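PDB 3K1T: glutamate--cysteine ligase GshA, which probably catalyses the ATP-dependent ligation of glutamate to cysteine, the step that yields gamma-glutamylcysteine for glutathione synthesis. Local coordinates for residues 96-102 against 127-133; 138-142 against 153-157; 42-46 against 174-178; 101-106 against 134-138. All blocks are in the same frame, centred on the assembly; numbering follows the deposited sequence.

Contact 1 (96-102 against 127-133)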
loop_
_atom_site.group_PDB
_atom_site.type_symbol
_atom_site.label_atom_id
_atom_site.label_comp_id
_atom_site.label_asym_id
_atom_site.label_seq_id
_atom_site.Cartn_x
_atom_site.Cartn_y
_atom_site.Cartn_z
ATOM N N ARG A 96 12.171 5.292 15.125
ATOM C CA ARG A 96 11.495 6.571 15.235
ATOM C C ARG A 96 12.145 7.573 14.281
ATOM O O ARG A 96 11.458 8.436 13.744
ATOM C CB ARG A 96 11.643 7.139 16.654
ATOM C CG ARG A 96 10.947 6.378 17.736
ATOM C CD ARG A 96 11.202 7.057 19.078
ATOM N NE ARG A 96 10.295 6.614 20.138
ATOM C CZ ARG A 96 10.491 5.540 20.912
ATOM N NH1 ARG A 96 11.557 4.746 20.739
ATOM N NH2 ARG A 96 9.608 5.234 21.863
ATOM N N ARG A 97 13.475 7.487 14.160
ATOM C CA ARG A 97 14.281 8.479 13.450
ATOM C C ARG A 97 15.088 7.803 12.337
ATOM O O ARG A 97 15.552 6.682 12.510
ATOM C CB ARG A 97 15.244 9.155 14.433
ATOM C CG ARG A 97 14.569 10.049 15.468
ATOM C CD ARG A 97 15.543 10.561 16.517
ATOM N NE ARG A 97 15.935 9.511 17.458
ATOM C CZ ARG A 97 15.195 9.088 18.496
ATOM N NH1 ARG A 97 13.989 9.601 18.746
ATOM N NH2 ARG A 97 15.656 8.119 19.281
ATOM N N LEU A 98 15.274 8.488 11.219
ATOM C CA LEU A 98 16.050 7.958 10.117
ATOM C C LEU A 98 17.003 9.008 9.602
ATOM O O LEU A 98 16.585 10.143 9.311
ATOM C CB LEU A 98 15.098 7.524 9.010
ATOM C CG LEU A 98 15.685 6.729 7.862
ATOM C CD1 LEU A 98 16.225 5.370 8.301
ATOM C CD2 LEU A 98 14.554 6.542 6.757
ATOM N N LEU A 99 18.291 8.655 9.526
ATOM C CA LEU A 99 19.293 9.507 8.909
ATOM C C LEU A 99 19.402 9.104 7.455
ATOM O O LEU A 99 19.644 7.927 7.158
ATOM C CB LEU A 99 20.673 9.318 9.604
ATOM C CG LEU A 99 21.833 10.199 9.127
ATOM C CD1 LEU A 99 21.617 11.648 9.548
ATOM C CD2 LEU A 99 23.202 9.690 9.662
ATOM N N LEU A 100 19.211 10.072 6.566
ATOM C CA LEU A 100 19.302 9.863 5.124
ATOM C C LEU A 100 20.627 10.422 4.615
ATOM O O LEU A 100 20.897 11.614 4.735
ATOM C CB LEU A 100 18.136 10.539 4.386
ATOM C CG LEU A 100 18.097 10.432 2.841
ATOM C CD1 LEU A 100 17.847 8.991 2.375
ATOM C CD2 LEU A 100 16.998 11.388 2.261
ATOM N N ILE A 101 21.463 9.558 4.047
ATOM C CA ILE A 101 22.726 9.979 3.432
ATOM C C ILE A 101 22.578 10.090 1.896
ATOM O O ILE A 101 22.390 9.102 1.218
ATOM C CB ILE A 101 23.898 9.016 3.798
ATOM C CG1 ILE A 101 24.023 8.919 5.341
ATOM C CG2 ILE A 101 25.203 9.497 3.146
ATOM C CD1 ILE A 101 25.140 8.055 5.857
ATOM N N PRO A 102 22.696 11.303 1.350
ATOM C CA PRO A 102 22.534 11.541 -0.086
ATOM C C PRO A 102 23.832 11.318 -0.847
ATOM O O PRO A 102 24.901 11.218 -0.226
ATOM C CB PRO A 102 22.125 12.998 -0.136
ATOM C CG PRO A 102 22.908 13.606 0.994
ATOM C CD PRO A 102 22.972 12.553 2.071
ATOM N N LEU A 127 8.256 8.850 9.999
ATOM C CA LEU A 127 9.618 8.948 10.522
ATOM C C LEU A 127 10.050 10.411 10.693
ATOM O O LEU A 127 9.638 11.288 9.942
ATOM C CB LEU A 127 10.557 8.221 9.588
ATOM C CG LEU A 127 10.394 6.709 9.507
ATOM C CD1 LEU A 127 11.180 6.204 8.301
ATOM C CD2 LEU A 127 10.864 6.028 10.836
ATOM N N GLU A 128 10.869 10.669 11.717
ATOM C CA GLU A 128 11.595 11.932 11.822
ATOM C C GLU A 128 12.852 11.735 10.993
ATOM O O GLU A 128 13.624 10.808 11.263
ATOM C CB GLU A 128 11.880 12.214 13.305
ATOM C CG GLU A 128 12.549 13.518 13.597
ATOM C CD GLU A 128 12.975 13.642 15.094
ATOM O OE1 GLU A 128 12.322 12.977 15.967
ATOM O OE2 GLU A 128 13.970 14.380 15.356
ATOM N N VAL A 129 13.060 12.568 9.972
ATOM C CA VAL A 129 14.132 12.323 8.977
ATOM C C VAL A 129 15.019 13.559 8.932
ATOM O O VAL A 129 14.503 14.672 8.930
ATOM C CB VAL A 129 13.558 12.109 7.562
ATOM C CG1 VAL A 129 14.687 11.869 6.515
ATOM C CG2 VAL A 129 12.542 10.964 7.574
ATOM N N ARG A 130 16.338 13.363 8.907
ATOM C CA ARG A 130 17.306 14.437 8.696
ATOM C C ARG A 130 18.305 13.949 7.657
ATOM O O ARG A 130 18.527 12.734 7.512
ATOM C CB ARG A 130 18.020 14.767 10.026
ATOM C CG ARG A 130 17.093 15.334 11.118
ATOM C CD ARG A 130 16.975 16.856 11.016
ATOM N NE ARG A 130 18.163 17.488 11.614
ATOM C CZ ARG A 130 18.403 17.558 12.922
ATOM N NH1 ARG A 130 17.504 17.132 13.808
ATOM N NH2 ARG A 130 19.534 18.104 13.365
ATOM N N ILE A 131 18.923 14.900 6.960
ATOM C CA ILE A 131 19.816 14.601 5.866
ATOM C C ILE A 131 21.263 14.795 6.318
ATOM O O ILE A 131 21.687 15.908 6.628
ATOM C CB ILE A 131 19.527 15.475 4.657
ATOM C CG1 ILE A 131 18.070 15.319 4.225
ATOM C CG2 ILE A 131 20.447 15.101 3.497
ATOM C CD1 ILE A 131 17.571 16.441 3.364
ATOM N N GLY A 132 22.004 13.694 6.363
ATOM C CA GLY A 132 23.401 13.699 6.807
ATOM C C GLY A 132 24.343 13.531 5.634
ATOM O O GLY A 132 24.404 12.471 5.007
ATOM N N SER A 133 25.081 14.585 5.337
ATOM C CA SER A 133 26.078 14.559 4.289
ATOM C C SER A 133 27.393 13.907 4.718
ATOM O O SER A 133 27.888 14.186 5.807
ATOM C CB SER A 133 26.411 16.013 3.897
ATOM O OG SER A 133 27.338 16.044 2.825
#
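The carbonyl oxygen of Glu128 takes two contacts from the facing strand: the N-H of Leu98, with N to O at 2.8 Å and 161° at the hydrogen, and a CA-H of Arg97. These are neighbouring parallel strands of a beta-alpha-beta crossover, 97-102 and 128-133, with helix 109-124 between them in sequence. Five backbone hydrogen bonds join the two segments, starting with Glu128 N to Arg96 O and ending at Gly132 N, donors alternating. Val129 and Ile131 turn with Leu98 and Leu100 to the face that helix 109-124 packs on; Leu98 CD2 meets Leu127 CD1 at 3.7 Å. On the other face, Arg97 and Glu128 run side by side, yet in the conformer described Arg97 NH1 stays 4.7 Å from Glu128 OE1, short of a salt bridge, and Arg97 NE binds the backbone O of Asp170 instead. Because CG of Leu99 stands opposite its backbone N (chi1 -177°), CD1 reaches the backbone of side-chain-free Gly132, 3.8 Å from its N. The alternation stops at Pro102, which has no N-H to offer. Gly132 O is thereby buried without a hydrogen-bond partner, and Pro102 CD sits 3.3 Å from it.

Contact 2 (138-142 against 153-157)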
loop_
_atom_site.group_PDB
_atom_site.type_symbol
_atom_site.label_atom_id
_atom_site.label_comp_id
_atom_site.label_asym_id
_atom_site.label_seq_id
_atom_site.Cartn_x
_atom_site.Cartn_y
_atom_site.Cartn_z
ATOM N N ILE A 138 30.985 19.781 2.914
ATOM C CA ILE A 138 29.915 20.219 3.819
ATOM C C ILE A 138 30.482 20.135 5.227
ATOM O O ILE A 138 30.655 19.061 5.768
ATOM C CB ILE A 138 28.611 19.373 3.677
ATOM C CG1 ILE A 138 28.016 19.490 2.251
ATOM C CG2 ILE A 138 27.558 19.755 4.770
ATOM C CD1 ILE A 138 27.556 20.923 1.854
ATOM N N THR A 139 30.774 21.286 5.819
ATOM C CA THR A 139 31.384 21.340 7.134
ATOM C C THR A 139 30.480 22.016 8.177
ATOM O O THR A 139 30.822 22.092 9.344
ATOM C CB THR A 139 32.781 22.032 7.041
ATOM O OG1 THR A 139 32.627 23.373 6.593
ATOM C CG2 THR A 139 33.667 21.318 6.016
ATOM N N ALA A 140 29.297 22.465 7.758
ATOM C CA ALA A 140 28.324 23.059 8.667
ATOM C C ALA A 140 26.933 22.896 8.041
ATOM O O ALA A 140 26.830 22.598 6.854
ATOM C CB ALA A 140 28.653 24.571 8.916
ATOM N N PRO A 141 25.868 23.067 8.828
ATOM C CA PRO A 141 24.520 23.034 8.239
ATOM C C PRO A 141 24.422 23.963 7.041
ATOM O O PRO A 141 24.822 25.142 7.130
ATOM C CB PRO A 141 23.627 23.492 9.381
ATOM C CG PRO A 141 24.420 23.179 10.643
ATOM C CD PRO A 141 25.829 23.474 10.249
ATOM N N THR A 142 23.936 23.435 5.924
ATOM C CA THR A 142 23.980 24.126 4.652
ATOM C C THR A 142 22.619 23.980 3.968
ATOM O O THR A 142 22.136 22.857 3.749
ATOM C CB THR A 142 25.061 23.523 3.766
ATOM O OG1 THR A 142 26.319 23.623 4.440
ATOM C CG2 THR A 142 25.149 24.229 2.389
ATOM N N LEU A 153 18.061 20.981 3.799
ATOM C CA LEU A 153 19.102 21.285 4.782
ATOM C C LEU A 153 20.030 20.073 4.848
ATOM O O LEU A 153 19.571 18.980 5.214
ATOM C CB LEU A 153 18.463 21.510 6.147
ATOM C CG LEU A 153 19.444 21.607 7.331
ATOM C CD1 LEU A 153 20.450 22.738 7.112
ATOM C CD2 LEU A 153 18.685 21.777 8.625
ATOM N N LEU A 154 21.299 20.272 4.507
ATOM C CA LEU A 154 22.341 19.244 4.617
ATOM C C LEU A 154 23.167 19.536 5.828
ATOM O O LEU A 154 23.590 20.695 6.035
ATOM C CB LEU A 154 23.288 19.235 3.419
ATOM C CG LEU A 154 22.854 18.899 2.005
ATOM C CD1 LEU A 154 24.098 18.762 1.116
ATOM C CD2 LEU A 154 22.025 17.659 1.933
ATOM N N GLU A 155 23.396 18.510 6.642
ATOM C CA GLU A 155 24.181 18.635 7.856
ATOM C C GLU A 155 25.344 17.627 7.796
ATOM O O GLU A 155 25.133 16.462 7.406
ATOM C CB GLU A 155 23.306 18.372 9.064
ATOM C CG GLU A 155 22.070 19.284 9.195
ATOM C CD GLU A 155 21.081 18.793 10.257
ATOM O OE1 GLU A 155 21.498 18.763 11.446
ATOM O OE2 GLU A 155 19.904 18.455 9.902
ATOM N N PRO A 156 26.558 18.051 8.183
ATOM C CA PRO A 156 27.656 17.081 8.160
ATOM C C PRO A 156 27.480 15.932 9.181
ATOM O O PRO A 156 27.205 16.188 10.323
ATOM C CB PRO A 156 28.885 17.944 8.519
ATOM C CG PRO A 156 28.354 19.036 9.325
ATOM C CD PRO A 156 26.995 19.354 8.697
ATOM N N VAL A 157 27.656 14.689 8.770
ATOM C CA VAL A 157 27.600 13.555 9.679
ATOM C C VAL A 157 28.741 13.702 10.708
ATOM O O VAL A 157 29.823 14.128 10.351
ATOM C CB VAL A 157 27.720 12.226 8.885
ATOM C CG1 VAL A 157 28.042 11.074 9.793
ATOM C CG2 VAL A 157 26.412 11.956 8.080
#
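Thr142 and Leu154 exchange two backbone hydrogen bonds: Thr142 N gives to Leu154 O at 2.8 Å, and Leu154 N returns one to Thr142 O at 172°. This marks them as an antiparallel hydrogen-bonded pair, at the open end of a beta hairpin formed by strands 142-145 and 151-160. The same Leu154 O also receives a CA-H from Pro141, with CA 3.3 Å away. Before Thr142 the chain leaves strand geometry, and side chains carry the contact. The ring of Pro156 packs against the loop backbone, with Pro156 CB 3.5 Å from Ile138 O and Pro156 CD 3.6 Å from Ala140 C. Ile138 meets both neighbours about at right angles: its CG2 lies 4.0 Å from Pro156 CD, while CG1 and CD1 are each 4.1 Å from Leu154 CD1. An alanine here would lose CG1, CG2 and CD1 and would probably leave a gap between loop and strand, with Leu154 CD1 deprived of its neighbours in this loop. Further out, Leu154 is backed by Ile131 of strand 128-133, and Glu155 is tied to that strand by backbone bonds and by a salt bridge to Arg130. Within the loop, the hydroxyl of Thr142 helps set the approach of the chain. With OG1 beside the backbone N and opposite the carbonyl carbon (chi1 -58°), it reaches back to Ala140 and donates to its O at 2.7 Å, from above the carbonyl plane.

Contact 3 (42-46 against 174-178)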
loop_
_atom_site.group_PDB
_atom_site.type_symbol
_atom_site.label_atom_id
_atom_site.label_comp_id
_atom_site.label_asym_id
_atom_site.label_seq_id
_atom_site.Cartn_x
_atom_site.Cartn_y
_atom_site.Cartn_z
ATOM N N ALA A 42 12.761 -8.294 0.572
ATOM C CA ALA A 42 12.941 -7.360 -0.526
ATOM C C ALA A 42 13.686 -6.143 0.041
ATOM O O ALA A 42 13.621 -5.846 1.256
ATOM C CB ALA A 42 11.579 -6.905 -1.132
ATOM N N PRO A 43 14.375 -5.397 -0.828
ATOM C CA PRO A 43 15.051 -4.191 -0.366
ATOM C C PRO A 43 14.032 -3.135 0.081
ATOM O O PRO A 43 12.849 -3.207 -0.285
ATOM C CB PRO A 43 15.773 -3.653 -1.635
ATOM C CG PRO A 43 15.694 -4.723 -2.614
ATOM C CD PRO A 43 14.544 -5.586 -2.279
ATOM N N PHE A 44 14.518 -2.124 0.801
ATOM C CA PHE A 44 13.690 -0.996 1.238
ATOM C C PHE A 44 13.072 -0.287 0.019
ATOM O O PHE A 44 11.879 0.045 0.006
ATOM C CB PHE A 44 14.554 -0.004 2.083
ATOM C CG PHE A 44 13.759 1.092 2.719
ATOM C CD1 PHE A 44 13.215 0.921 3.985
ATOM C CD2 PHE A 44 13.549 2.297 2.059
ATOM C CE1 PHE A 44 12.440 1.892 4.572
ATOM C CE2 PHE A 44 12.783 3.296 2.648
ATOM C CZ PHE A 44 12.223 3.089 3.911
ATOM N N TYR A 45 13.923 -0.022 -0.991
ATOM C CA TYR A 45 13.522 0.607 -2.228
ATOM C C TYR A 45 14.426 0.204 -3.392
ATOM O O TYR A 45 15.520 -0.334 -3.181
ATOM C CB TYR A 45 13.368 2.138 -2.100
ATOM C CG TYR A 45 14.573 2.985 -1.730
ATOM C CD1 TYR A 45 15.874 2.466 -1.598
ATOM C CD2 TYR A 45 14.391 4.344 -1.468
ATOM C CE1 TYR A 45 16.961 3.296 -1.216
ATOM C CE2 TYR A 45 15.451 5.173 -1.121
ATOM C CZ TYR A 45 16.741 4.661 -1.002
ATOM O OH TYR A 45 17.769 5.532 -0.666
ATOM N N ALA A 46 13.952 0.441 -4.615
ATOM C CA ALA A 46 14.693 0.071 -5.812
ATOM C C ALA A 46 14.039 0.647 -7.050
ATOM O O ALA A 46 12.824 0.920 -7.071
ATOM C CB ALA A 46 14.769 -1.471 -5.933
ATOM N N ILE A 174 20.098 4.059 9.210
ATOM C CA ILE A 174 20.681 4.959 8.224
ATOM C C ILE A 174 20.271 4.489 6.836
ATOM O O ILE A 174 20.596 3.368 6.459
ATOM C CB ILE A 174 22.212 4.947 8.327
ATOM C CG1 ILE A 174 22.641 5.406 9.734
ATOM C CG2 ILE A 174 22.868 5.815 7.224
ATOM C CD1 ILE A 174 24.081 4.999 10.069
ATOM N N LEU A 175 19.582 5.336 6.085
ATOM C CA LEU A 175 19.181 5.021 4.725
ATOM C C LEU A 175 20.139 5.637 3.744
ATOM O O LEU A 175 20.344 6.850 3.733
ATOM C CB LEU A 175 17.747 5.507 4.437
ATOM C CG LEU A 175 17.199 5.239 3.035
ATOM C CD1 LEU A 175 17.092 3.719 2.764
ATOM C CD2 LEU A 175 15.794 5.914 2.805
ATOM N N LEU A 176 20.788 4.788 2.957
ATOM C CA LEU A 176 21.647 5.252 1.886
ATOM C C LEU A 176 20.876 5.629 0.628
ATOM O O LEU A 176 20.172 4.796 0.045
ATOM C CB LEU A 176 22.669 4.171 1.525
ATOM C CG LEU A 176 23.584 3.712 2.641
ATOM C CD1 LEU A 176 24.330 2.431 2.192
ATOM C CD2 LEU A 176 24.540 4.870 3.031
ATOM N N ASN A 177 21.033 6.875 0.181
ATOM C CA ASN A 177 20.646 7.280 -1.172
ATOM C C ASN A 177 21.911 7.626 -1.980
ATOM O O ASN A 177 21.879 8.426 -2.906
ATOM C CB ASN A 177 19.655 8.441 -1.139
ATOM C CG ASN A 177 18.914 8.619 -2.439
ATOM O OD1 ASN A 177 19.038 9.661 -3.105
ATOM N ND2 ASN A 177 18.142 7.591 -2.824
ATOM N N ASN A 178 23.015 6.983 -1.597
ATOM C CA ASN A 178 24.368 7.172 -2.155
ATOM C C ASN A 178 24.858 5.730 -2.401
ATOM O O ASN A 178 24.871 4.918 -1.465
ATOM C CB ASN A 178 25.218 7.863 -1.094
ATOM C CG ASN A 178 26.654 8.107 -1.523
ATOM O OD1 ASN A 178 27.284 7.260 -2.188
ATOM N ND2 ASN A 178 27.181 9.277 -1.151
#
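Tyr45 meets Leu176 and Asn177 first through polar atoms, the phenol oxygen serving both as donor and as acceptor. Tyr45 OH donates to Leu176 O at 2.6 Å; the carbonyl oxygen lies at the edge of the ring, in its plane, whereas the phenol approaches 40° out of the carbonyl plane. Asn177 ND2 donates to Tyr45 OH at 3.0 Å, a fairly straight bond of 162° lying close to the amide plane. That amide is itself fixed from further off: ND2 also bonds Pro66 O, and OD1 accepts from Tyr111 and Asn114. The rotation of Asn177 is therefore set by partners at both of its polar atoms, and a buried hydroxyl is satisfied in two directions. The nonpolar part centres on Leu175. Its CG lies opposite the backbone N (chi1 180°), which carries it toward the aromatic pair, where both methyls find contacts. CD1 is 3.9 Å from Phe44 CD2 and also 3.9 Å from Tyr45 CZ; CD2 sits 4.0 Å from Phe44 CE2 and equally far from Tyr45 CE2. Phe44 CD2 in turn lies over one face of the Tyr45 ring, toward its rim. The backbones stay well apart, the nearest CA pair, Phe44 and Leu175, being 8.9 Å from each other. Side chains thus bridge strand 45-52 of the antiparallel sheet and strand 173-177 of the mixed sheet, with Leu118 and Leu122 of helix 109-124 packed alongside and strand 97-102 pairing with 173-177.

Contact 4 (101-106 against 134-138)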
loop_
_atom_site.group_PDB
_atom_site.type_symbol
_atom_site.label_atom_id
_atom_site.label_comp_id
_atom_site.label_asym_id
_atom_site.label_seq_id
_atom_site.Cartn_x
_atom_site.Cartn_y
_atom_site.Cartn_z
ATOM N N ILE A 101 21.463 9.558 4.047
ATOM C CA ILE A 101 22.726 9.979 3.432
ATOM C C ILE A 101 22.578 10.090 1.896
ATOM O O ILE A 101 22.390 9.102 1.218
ATOM C CB ILE A 101 23.898 9.016 3.798
ATOM C CG1 ILE A 101 24.023 8.919 5.341
ATOM C CG2 ILE A 101 25.203 9.497 3.146
ATOM C CD1 ILE A 101 25.140 8.055 5.857
ATOM N N PRO A 102 22.696 11.303 1.350
ATOM C CA PRO A 102 22.534 11.541 -0.086
ATOM C C PRO A 102 23.832 11.318 -0.847
ATOM O O PRO A 102 24.901 11.218 -0.226
ATOM C CB PRO A 102 22.125 12.998 -0.136
ATOM C CG PRO A 102 22.908 13.606 0.994
ATOM C CD PRO A 102 22.972 12.553 2.071
ATOM N N GLU A 103 23.733 11.231 -2.167
ATOM C CA GLU A 103 24.908 11.324 -3.032
ATOM C C GLU A 103 25.636 12.640 -2.679
ATOM O O GLU A 103 25.026 13.581 -2.140
ATOM C CB GLU A 103 24.509 11.314 -4.508
ATOM C CG GLU A 103 24.108 9.954 -5.106
ATOM C CD GLU A 103 25.285 8.946 -5.196
ATOM O OE1 GLU A 103 26.461 9.370 -5.051
ATOM O OE2 GLU A 103 25.028 7.725 -5.386
ATOM N N ASN A 104 26.946 12.686 -2.920
ATOM C CA ASN A 104 27.736 13.887 -2.595
ATOM C C ASN A 104 27.417 15.138 -3.461
ATOM O O ASN A 104 27.868 16.252 -3.138
ATOM C CB ASN A 104 29.246 13.578 -2.609
ATOM C CG ASN A 104 29.712 12.753 -1.389
ATOM O OD1 ASN A 104 28.946 12.468 -0.470
ATOM N ND2 ASN A 104 31.005 12.408 -1.371
ATOM N N HIS A 105 26.585 14.974 -4.493
ATOM C CA HIS A 105 26.046 16.093 -5.310
ATOM C C HIS A 105 25.305 17.215 -4.554
ATOM O O HIS A 105 24.241 17.006 -3.932
ATOM C CB HIS A 105 25.088 15.576 -6.390
ATOM C CG HIS A 105 25.647 14.466 -7.216
ATOM N ND1 HIS A 105 26.937 14.485 -7.709
ATOM C CD2 HIS A 105 25.095 13.304 -7.639
ATOM C CE1 HIS A 105 27.162 13.372 -8.384
ATOM N NE2 HIS A 105 26.063 12.635 -8.351
ATOM N N THR A 106 25.850 18.423 -4.628
ATOM C CA THR A 106 25.173 19.590 -4.073
ATOM C C THR A 106 24.737 20.607 -5.160
ATOM O O THR A 106 24.058 21.590 -4.847
ATOM C CB THR A 106 26.068 20.278 -3.018
ATOM O OG1 THR A 106 27.312 20.656 -3.628
ATOM C CG2 THR A 106 26.346 19.330 -1.841
ATOM N N ILE A 134 27.989 13.126 3.824
ATOM C CA ILE A 134 29.363 12.662 3.980
ATOM C C ILE A 134 30.271 13.339 2.957
ATOM O O ILE A 134 31.377 12.867 2.695
ATOM C CB ILE A 134 29.461 11.106 3.885
ATOM C CG1 ILE A 134 28.972 10.580 2.532
ATOM C CG2 ILE A 134 28.686 10.466 5.052
ATOM C CD1 ILE A 134 29.225 9.012 2.293
ATOM N N ALA A 135 29.813 14.446 2.372
ATOM C CA ALA A 135 30.609 15.185 1.406
ATOM C C ALA A 135 31.602 16.038 2.205
ATOM O O ALA A 135 31.225 16.770 3.120
ATOM C CB ALA A 135 29.743 16.063 0.513
ATOM N N PRO A 136 32.892 15.924 1.873
ATOM C CA PRO A 136 33.934 16.580 2.689
ATOM C C PRO A 136 33.850 18.122 2.697
ATOM O O PRO A 136 34.285 18.749 3.648
ATOM C CB PRO A 136 35.232 16.089 2.037
ATOM C CG PRO A 136 34.877 15.851 0.613
ATOM C CD PRO A 136 33.461 15.260 0.686
ATOM N N GLU A 137 33.274 18.695 1.655
ATOM C CA GLU A 137 33.023 20.130 1.570
ATOM C C GLU A 137 31.824 20.655 2.385
ATOM O O GLU A 137 31.672 21.852 2.554
ATOM C CB GLU A 137 32.867 20.535 0.101
ATOM C CG GLU A 137 31.594 20.043 -0.562
ATOM C CD GLU A 137 31.705 18.652 -1.222
ATOM O OE1 GLU A 137 32.676 17.883 -0.943
ATOM O OE2 GLU A 137 30.764 18.339 -2.026
ATOM N N ILE A 138 30.985 19.781 2.914
ATOM C CA ILE A 138 29.915 20.219 3.819
ATOM C C ILE A 138 30.482 20.135 5.227
ATOM O O ILE A 138 30.655 19.061 5.768
ATOM C CB ILE A 138 28.611 19.373 3.677
ATOM C CG1 ILE A 138 28.016 19.490 2.251
ATOM C CG2 ILE A 138 27.558 19.755 4.770
ATOM C CD1 ILE A 138 27.556 20.923 1.854
HETATM O O HOH W 1 26.723 12.916 1.144
HETATM O O HOH W 2 32.379 10.942 1.161
#
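Asn104 and Ile134 touch where Asn104 OD1 comes within 3.5 Å of Ile134 CG1, in the firmer half of a junction between two loops at the ends of parallel strands. Ile134 also crosses Ile101 at about a right angle, its CG1 4.0 Å from Ile101 CG2. The first torsion of Ile134 (chi1 60°) sets CG1 between backbone N and carbonyl carbon, within reach of both partners. The amide of Asn104 lies against Ala135, Asn104 CG 3.8 Å from Ala135 CB. Its polar atoms reach the facing backbone through two waters. One donates to Asn104 OD1 and to Pro102 O, each at 2.8 Å, and accepts from Ile134 N; the other accepts from Asn104 ND2 and donates to Ile134 O at 2.7 Å. A leucine in place of Asn104 would keep some of the bulk against Ala135 but would probably leave both waters short of a partner and the loops less firmly joined. The other side, where Pro136 and Glu137 face solvent, is slacker. Glu137 bends its carboxylate toward Asn104, but Glu137 OE2 and Asn104 O, both acceptors, remain 3.7 Å apart, and Thr106 CG2 meets Ile138 CD1 only at 4.2 Å, while Thr106 OG1 is hydrogen-bonded to a glycerol, probably from the crystallisation liquor. A type I turn from Ala135 to Ile138, closed by Ile138 N to Ala135 O, shapes this edge. The loop after strand 97-102 is thus joined to the one after 128-133, with strand 151-160 supplying Leu154, Pro156 and Val157.

In the fold
All four contacts reach the mixed sheet, and contact 3 also links it to the antiparallel one. The centres of contacts 2 and 4 are about 8 Å apart; they share Ile138, and Leu154 CD1 packs 3.8 Å from Thr106 CG2. Contact 1 joins contact 2 through the salt bridge from Arg130 NE to Glu155 OE2 (2.6 Å), and contact 3 through a probable backbone hydrogen bond, Leu175 N to Leu99 O, 2.8 Å. Contacts 2 and 3 do not touch, their nearest atoms being about 7 Å apart and their centres about 21 Å. Bound glycerol, probably from the crystallisation liquor, lies about 3 Å from the Ile131 side chain in contact 1, and glycerol also lies about 3 Å from that of Thr106 in contact 4.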